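CELL division inhibitor (Pyrococcus furiosus, PDB 1G3Q) binds ADP and magnesium and, as a MinD-family P-loop ATPase, probably hydrolyses ATP in the control of cell division. Local coordinates at residues I7-K11 with G12-K16; P143-S146 with C147-T151; L123-D126 with A127-M131. One frame throughout, in Å; residues are numbered along the deposited sequence.

Contact 1 of 3, residues I7-K11 with G12-K16. With ADP (adenosine-5'-diphosphate), chain C.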
loop_
_atom_site.group_PDB
_atom_site.type_symbol
_atom_site.label_atom_id
_atom_site.label_comp_id
_atom_site.label_asym_id
_atom_site.label_seq_id
_atom_site.Cartn_x
_atom_site.Cartn_y
_atom_site.Cartn_z
ATOM N N ILE A 7 -2.157 -0.314 3.735
ATOM C CA ILE A 7 -2.434 0.793 2.822
ATOM C C ILE A 7 -3.857 0.516 2.360
ATOM O O ILE A 7 -4.091 -0.414 1.594
ATOM C CB ILE A 7 -1.473 0.770 1.614
ATOM C CG1 ILE A 7 -0.025 0.669 2.106
ATOM C CG2 ILE A 7 -1.658 2.024 0.770
ATOM C CD1 ILE A 7 0.391 1.776 3.062
ATOM N N VAL A 8 -4.799 1.334 2.816
ATOM C CA VAL A 8 -6.211 1.097 2.523
ATOM C C VAL A 8 -6.992 2.229 1.877
ATOM O O VAL A 8 -6.504 3.349 1.740
ATOM C CB VAL A 8 -6.944 0.719 3.827
ATOM C CG1 VAL A 8 -6.169 -0.372 4.557
ATOM C CG2 VAL A 8 -7.074 1.953 4.724
ATOM N N SER A 9 -8.228 1.918 1.495
ATOM C CA SER A 9 -9.112 2.896 0.877
ATOM C C SER A 9 -10.558 2.425 0.860
ATOM O O SER A 9 -10.844 1.232 1.014
ATOM C CB SER A 9 -8.673 3.190 -0.556
ATOM O OG SER A 9 -9.501 4.185 -1.129
ATOM N N GLY A 10 -11.468 3.374 0.669
ATOM C CA GLY A 10 -12.877 3.045 0.609
ATOM C C GLY A 10 -13.238 2.631 -0.802
ATOM O O GLY A 10 -14.221 1.927 -1.024
ATOM N N LYS A 11 -12.434 3.068 -1.764
ATOM C CA LYS A 11 -12.673 2.739 -3.165
ATOM C C LYS A 11 -11.398 2.293 -3.865
ATOM O O LYS A 11 -10.293 2.594 -3.417
ATOM C CB LYS A 11 -13.242 3.948 -3.911
ATOM C CG LYS A 11 -14.599 4.423 -3.419
ATOM C CD LYS A 11 -15.099 5.573 -4.286
ATOM C CE LYS A 11 -16.496 6.014 -3.889
ATOM N NZ LYS A 11 -16.959 7.143 -4.744
ATOM N N GLY A 12 -11.563 1.573 -4.969
ATOM C CA GLY A 12 -10.416 1.116 -5.728
ATOM C C GLY A 12 -10.008 2.196 -6.711
ATOM O O GLY A 12 -10.781 3.120 -6.971
ATOM N N GLY A 13 -8.799 2.085 -7.251
ATOM C CA GLY A 13 -8.315 3.067 -8.205
ATOM C C GLY A 13 -7.913 4.378 -7.559
ATOM O O GLY A 13 -7.683 5.370 -8.249
ATOM N N THR A 14 -7.814 4.384 -6.234
ATOM C CA THR A 14 -7.451 5.590 -5.497
ATOM C C THR A 14 -5.941 5.794 -5.375
ATOM O O THR A 14 -5.481 6.909 -5.126
ATOM C CB THR A 14 -8.073 5.577 -4.085
ATOM O OG1 THR A 14 -7.793 4.325 -3.450
ATOM C CG2 THR A 14 -9.583 5.772 -4.169
ATOM N N GLY A 15 -5.177 4.717 -5.542
ATOM C CA GLY A 15 -3.730 4.820 -5.471
ATOM C C GLY A 15 -3.029 3.924 -4.467
ATOM O O GLY A 15 -1.848 4.121 -4.183
ATOM N N LYS A 16 -3.730 2.927 -3.939
ATOM C CA LYS A 16 -3.135 2.033 -2.949
ATOM C C LYS A 16 -1.843 1.363 -3.413
ATOM O O LYS A 16 -0.835 1.379 -2.705
ATOM C CB LYS A 16 -4.157 0.972 -2.522
ATOM C CG LYS A 16 -5.323 1.549 -1.727
ATOM C CD LYS A 16 -6.363 0.495 -1.355
ATOM C CE LYS A 16 -7.243 0.110 -2.539
ATOM N NZ LYS A 16 -6.516 -0.660 -3.585
HETATM P PB ADP C . -5.467 1.178 -6.643
HETATM O O1B ADP C . -6.517 0.440 -7.313
HETATM O O2B ADP C . -6.041 1.999 -5.565
HETATM O O3B ADP C . -4.194 0.292 -6.060
HETATM P PA ADP C . -3.484 2.282 -8.333
HETATM O O1A ADP C . -3.173 1.193 -9.192
HETATM O O2A ADP C . -2.463 2.558 -7.357
HETATM O O3A ADP C . -4.836 2.166 -7.654
HETATM O "O5'" ADP C . -3.614 3.487 -9.223
HETATM C "C5'" ADP C . -4.565 3.573 -10.353
HETATM C "C4'" ADP C . -3.956 4.223 -11.542
HETATM O "O4'" ADP C . -3.822 5.662 -11.358
HETATM C "C3'" ADP C . -2.572 3.764 -11.877
HETATM O "O3'" ADP C . -2.453 3.518 -13.276
HETATM C "C2'" ADP C . -1.639 4.866 -11.477
HETATM O "O2'" ADP C . -0.463 5.005 -12.270
HETATM C "C1'" ADP C . -2.446 6.091 -11.549
HETATM N N9 ADP C . -2.191 7.056 -10.443
HETATM C C8 ADP C . -2.252 6.935 -9.046
HETATM N N7 ADP C . -1.956 8.009 -8.372
HETATM C C5 ADP C . -1.674 8.928 -9.357
HETATM C C6 ADP C . -1.279 10.295 -9.307
HETATM N N6 ADP C . -1.125 10.899 -8.129
HETATM N N1 ADP C . -1.063 10.967 -10.513
HETATM C C2 ADP C . -1.227 10.323 -11.709
HETATM N N3 ADP C . -1.599 9.027 -11.846
HETATM C C4 ADP C . -1.809 8.378 -10.636
#
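The P-loop, or Walker A motif, of this MinD ATPase runs from the end of strand 3-8 to the start of helix 16-29 and wraps round the beta-phosphate of ADP. Inside the turn, OG1 of Thr14 lies between two oxygens of the incoming chain, 2.9 Å from Ser9 OG and 3.0 Å from Lys11 O. Chi1 of 50° sets OG1 between Thr14's own N and carbonyl carbon, which turns the hydroxyl inward and brings CG2 against Lys11 O. Ser9 OG is also hydrogen-bonded to Val140 O, so this buried hydroxyl pair ties the loop to strand 136-141.

Lys16 doubles back along the loop. Lys16 CD lies 3.6 Å from Ser9 CB; beyond it the chain bends at chi3 and chi4, returning NZ toward the nucleotide. NZ makes a weak bond to ADP O2B and is also hydrogen-bonded to Cys119 O. The phosphate is gripped chiefly by backbone amides: Gly15 N reaches ADP O2B at 2.9 Å with an N-H...O angle of 161°, Lys16 N joins it on the same oxygen at 3.0 Å, and Gly13 N takes ADP O1B at 2.8 Å. These N-H groups, together with the lysine, would offset the phosphate's negative charge. Gly13 and Gly15 both have positive phi, part of the backbone path by which the loop curls round the phosphate.

Ile7 CG2 rests 3.6 Å from Lys16 O, where the strand passes the first turn of helix 16-29. Strand 3-8 itself is hydrogen-bonded to strands 114-118 and 136-141, while helix 145-160 packs on Val8, Ser9, Lys11 and Thr14.

Contact 2 of 3, residues P143-S146 with C147-T151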
loop_
_atom_site.group_PDB
_atom_site.type_symbol
_atom_site.label_atom_id
_atom_site.label_comp_id
_atom_site.label_asym_id
_atom_site.label_seq_id
_atom_site.Cartn_x
_atom_site.Cartn_y
_atom_site.Cartn_z
ATOM N N PRO A 143 -9.725 13.383 -3.839
ATOM C CA PRO A 143 -10.474 14.584 -3.446
ATOM C C PRO A 143 -11.993 14.558 -3.661
ATOM O O PRO A 143 -12.610 15.612 -3.803
ATOM C CB PRO A 143 -9.806 15.692 -4.265
ATOM C CG PRO A 143 -8.420 15.163 -4.510
ATOM C CD PRO A 143 -8.698 13.722 -4.837
ATOM N N GLU A 144 -12.593 13.371 -3.689
ATOM C CA GLU A 144 -14.040 13.250 -3.874
ATOM C C GLU A 144 -14.704 13.012 -2.524
ATOM O O GLU A 144 -14.280 12.141 -1.770
ATOM C CB GLU A 144 -14.377 12.082 -4.802
ATOM C CG GLU A 144 -13.982 12.274 -6.256
ATOM C CD GLU A 144 -14.345 11.069 -7.110
ATOM O OE1 GLU A 144 -13.833 9.963 -6.827
ATOM O OE2 GLU A 144 -15.147 11.225 -8.059
ATOM N N ILE A 145 -15.755 13.771 -2.225
ATOM C CA ILE A 145 -16.438 13.618 -0.946
ATOM C C ILE A 145 -16.859 12.173 -0.689
ATOM O O ILE A 145 -16.681 11.659 0.416
ATOM C CB ILE A 145 -17.684 14.545 -0.848
ATOM C CG1 ILE A 145 -18.280 14.465 0.561
ATOM C CG2 ILE A 145 -18.731 14.140 -1.879
ATOM C CD1 ILE A 145 -17.306 14.841 1.667
ATOM N N SER A 146 -17.405 11.513 -1.705
ATOM C CA SER A 146 -17.838 10.128 -1.555
ATOM C C SER A 146 -16.649 9.221 -1.239
ATOM O O SER A 146 -16.757 8.287 -0.444
ATOM C CB SER A 146 -18.538 9.649 -2.831
ATOM O OG SER A 146 -17.707 9.822 -3.966
ATOM N N CYS A 147 -15.513 9.499 -1.864
ATOM C CA CYS A 147 -14.320 8.701 -1.628
ATOM C C CYS A 147 -13.802 8.990 -0.222
ATOM O O CYS A 147 -13.341 8.093 0.477
ATOM C CB CYS A 147 -13.247 9.029 -2.667
ATOM S SG CYS A 147 -11.785 7.967 -2.563
ATOM N N LEU A 148 -13.889 10.249 0.191
ATOM C CA LEU A 148 -13.437 10.640 1.521
ATOM C C LEU A 148 -14.284 9.968 2.600
ATOM O O LEU A 148 -13.750 9.333 3.511
ATOM C CB LEU A 148 -13.514 12.161 1.686
ATOM C CG LEU A 148 -12.574 13.013 0.830
ATOM C CD1 LEU A 148 -12.927 14.483 0.995
ATOM C CD2 LEU A 148 -11.130 12.760 1.239
ATOM N N THR A 149 -15.604 10.105 2.489
ATOM C CA THR A 149 -16.511 9.513 3.467
ATOM C C THR A 149 -16.397 7.991 3.505
ATOM O O THR A 149 -16.429 7.389 4.576
ATOM C CB THR A 149 -17.985 9.917 3.194
ATOM O OG1 THR A 149 -18.360 9.530 1.867
ATOM C CG2 THR A 149 -18.156 11.418 3.337
ATOM N N ASP A 150 -16.260 7.366 2.341
ATOM C CA ASP A 150 -16.129 5.914 2.290
ATOM C C ASP A 150 -14.841 5.472 2.977
ATOM O O ASP A 150 -14.846 4.539 3.781
ATOM C CB ASP A 150 -16.140 5.427 0.836
ATOM C CG ASP A 150 -17.540 5.372 0.253
ATOM O OD1 ASP A 150 -18.469 5.902 0.897
ATOM O OD2 ASP A 150 -17.709 4.805 -0.847
ATOM N N THR A 151 -13.740 6.149 2.663
ATOM C CA THR A 151 -12.448 5.816 3.255
ATOM C C THR A 151 -12.483 6.075 4.758
ATOM O O THR A 151 -11.887 5.340 5.544
ATOM C CB THR A 151 -11.316 6.643 2.617
ATOM O OG1 THR A 151 -11.295 6.405 1.202
ATOM C CG2 THR A 151 -9.971 6.251 3.209
#
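Glu144 O accepts from Leu148 N at 2.8 Å and Ile145 O from Thr149 N at 2.8 Å, the latter almost straight at 176°, so regular alpha-helical bonding is established from the first turn. Glu144 occupies the N-cap of helix 145-160, the crossover helix of the beta-alpha-beta unit that joins strands 136-141 and 164-173.

On one flank, the CD1 end of Ile145 meets CG2 of Thr149 at 3.9 Å, the two side chains crossing obliquely. Ile145 CG1 stands anti to the backbone N (chi1 -174°), which swings that end along the helix although its CB points away. CD1 also approaches Leu148 CD1, and Ile145 and Leu148 continue this apolar surface onto Val188 and Met189 of helix 182-189. Thr149 OG1 lies 3.1 Å from both Ile145 O and Ser146 O.

Another flank faces the P-loop. Ser146 OG is hydrogen-bonded to Lys11 NZ, Asp150 packs on Lys11, and Cys147 touches Thr14, so successive turns of the helix back the nucleotide-binding loop. Asp150 N closes the next backbone bond on Ser146 O.

Thr151 OG1 takes part twice: it is hydrogen-bonded with Gly10 N, and it donates to Cys147 O at 2.7 Å, reaching that carbonyl from the face opposite Thr151 N.

Contact 3 of 3, residues L123-D126 with A127-M131; sequences LQLD and AMSAM
Leu123 and Met128 make the close apolar part of this helix start, with CD2 of the leucine 3.9 Å from SD of the methionine. Chi2 of -61° turns SD of Met128 toward Leu123, and CG of the same methionine sits against Leu123 O and Gln124 O. Met131 adds its CE on the same apolar side, 4.3 Å from Leu123 CD2. Helix 145-160 continues this surface: Val154 touches Leu123 and Met131, Val157 touches Met128, and Leu158 touches Met131.

The short helix 125-131 follows strand 114-118, leads toward strand 136-141 and belongs to one helical layer of the alpha-beta-alpha fold, with Gln124 at its N-cap. Gln124 O receives Met128 N at 2.9 Å, the N-H...O angle being 169°, and Asp126 O receives Ala130 N at 3.1 Å. Between these, Leu125 O is gripped twice. Ser129 N approaches Leu125 O nearly end-on at 2.9 Å, whereas Ser129 OG donates to the same oxygen at 2.8 Å from above the carbonyl plane, 46° out of it. This bond ties the serine hydroxyl to its own helix, one turn back.

Packing is looser on the outer side, where Leu125 and Gln124 are exposed. Leu125 bends its end back along the helix, but only as far as an approach of CD1 to Ser129 OG at 3.7 Å; the Gln124 side chain makes no contact with the following turn. Asp126, by contrast, is only partly exposed: its CB points away from the following turn, and its side chain touches Thr42 and Pro98 in neighbouring loops.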
loop_
_atom_site.group_PDB
_atom_site.type_symbol
_atom_site.label_atom_id
_atom_site.label_comp_id
_atom_site.label_asym_id
_atom_site.label_seq_id
_atom_site.Cartn_x
_atom_site.Cartn_y
_atom_site.Cartn_z
ATOM N N LEU A 123 -14.842 -3.408 2.307
ATOM C CA LEU A 123 -15.001 -4.091 3.577
ATOM C C LEU A 123 -15.377 -5.562 3.437
ATOM O O LEU A 123 -15.769 -6.196 4.416
ATOM C CB LEU A 123 -16.060 -3.364 4.410
ATOM C CG LEU A 123 -15.752 -1.898 4.730
ATOM C CD1 LEU A 123 -17.004 -1.221 5.258
ATOM C CD2 LEU A 123 -14.615 -1.813 5.746
ATOM N N GLN A 124 -15.265 -6.111 2.229
ATOM C CA GLN A 124 -15.591 -7.519 2.037
ATOM C C GLN A 124 -14.462 -8.388 2.598
ATOM O O GLN A 124 -13.465 -7.864 3.098
ATOM C CB GLN A 124 -15.844 -7.819 0.556
ATOM C CG GLN A 124 -17.089 -7.119 0.007
ATOM C CD GLN A 124 -18.315 -7.305 0.901
ATOM O OE1 GLN A 124 -18.709 -8.428 1.212
ATOM N NE2 GLN A 124 -18.919 -6.197 1.313
ATOM N N LEU A 125 -14.618 -9.707 2.515
ATOM C CA LEU A 125 -13.639 -10.638 3.076
ATOM C C LEU A 125 -12.167 -10.401 2.743
ATOM O O LEU A 125 -11.347 -10.231 3.647
ATOM C CB LEU A 125 -14.010 -12.082 2.717
ATOM C CG LEU A 125 -13.148 -13.167 3.375
ATOM C CD1 LEU A 125 -13.201 -13.026 4.894
ATOM C CD2 LEU A 125 -13.636 -14.540 2.941
ATOM N N ASP A 126 -11.822 -10.411 1.458
ATOM C CA ASP A 126 -10.432 -10.201 1.064
ATOM C C ASP A 126 -9.890 -8.887 1.618
ATOM O O ASP A 126 -8.784 -8.843 2.157
ATOM C CB ASP A 126 -10.296 -10.214 -0.463
ATOM C CG ASP A 126 -10.406 -11.608 -1.048
ATOM O OD1 ASP A 126 -10.721 -12.555 -0.295
ATOM O OD2 ASP A 126 -10.176 -11.760 -2.269
ATOM N N ALA A 127 -10.672 -7.820 1.486
ATOM C CA ALA A 127 -10.260 -6.504 1.968
ATOM C C ALA A 127 -10.003 -6.510 3.472
ATOM O O ALA A 127 -8.970 -6.025 3.935
ATOM C CB ALA A 127 -11.323 -5.463 1.626
ATOM N N MET A 128 -10.945 -7.062 4.230
ATOM C CA MET A 128 -10.811 -7.117 5.682
ATOM C C MET A 128 -9.630 -7.974 6.122
ATOM O O MET A 128 -8.887 -7.598 7.030
ATOM C CB MET A 128 -12.096 -7.655 6.316
ATOM C CG MET A 128 -13.294 -6.728 6.207
ATOM S SD MET A 128 -13.045 -5.130 7.019
ATOM C CE MET A 128 -12.664 -5.641 8.678
ATOM N N SER A 129 -9.459 -9.126 5.480
ATOM C CA SER A 129 -8.365 -10.035 5.816
ATOM C C SER A 129 -7.005 -9.369 5.633
ATOM O O SER A 129 -6.090 -9.573 6.428
ATOM C CB SER A 129 -8.432 -11.290 4.944
ATOM O OG SER A 129 -9.663 -11.964 5.126
ATOM N N ALA A 130 -6.879 -8.575 4.578
ATOM C CA ALA A 130 -5.628 -7.890 4.290
ATOM C C ALA A 130 -5.408 -6.743 5.269
ATOM O O ALA A 130 -4.373 -6.676 5.933
ATOM C CB ALA A 130 -5.637 -7.365 2.850
ATOM N N MET A 131 -6.384 -5.846 5.369
ATOM C CA MET A 131 -6.269 -4.701 6.266
ATOM C C MET A 131 -6.000 -5.121 7.705
ATOM O O MET A 131 -5.173 -4.514 8.388
ATOM C CB MET A 131 -7.540 -3.848 6.215
ATOM C CG MET A 131 -7.845 -3.272 4.842
ATOM S SD MET A 131 -9.227 -2.118 4.874
ATOM C CE MET A 131 -10.606 -3.269 5.084
#

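Along the chain the order is contact 1, contact 3, contact 2, all within the AAA domain. Contact 1 lies centrally, its centre about 11 Å from that of contact 2 and about 12 Å from that of contact 3; the latter two centres are about 19 Å apart and their segments do not touch. Strand 3-8, between strands 114-118 and 136-141 in the sheet, leads into the P-loop. Helix 145-160 bridges the set: its first turns meet the loop, and its later residues reach helix 125-131. Val8 CG1 also packs 3.4 Å from Met131 CG. Contact 2 thus meets the nucleotide loop, whereas contact 3 meets the strand leading into it; their helices follow the two strands that border strand 3-8.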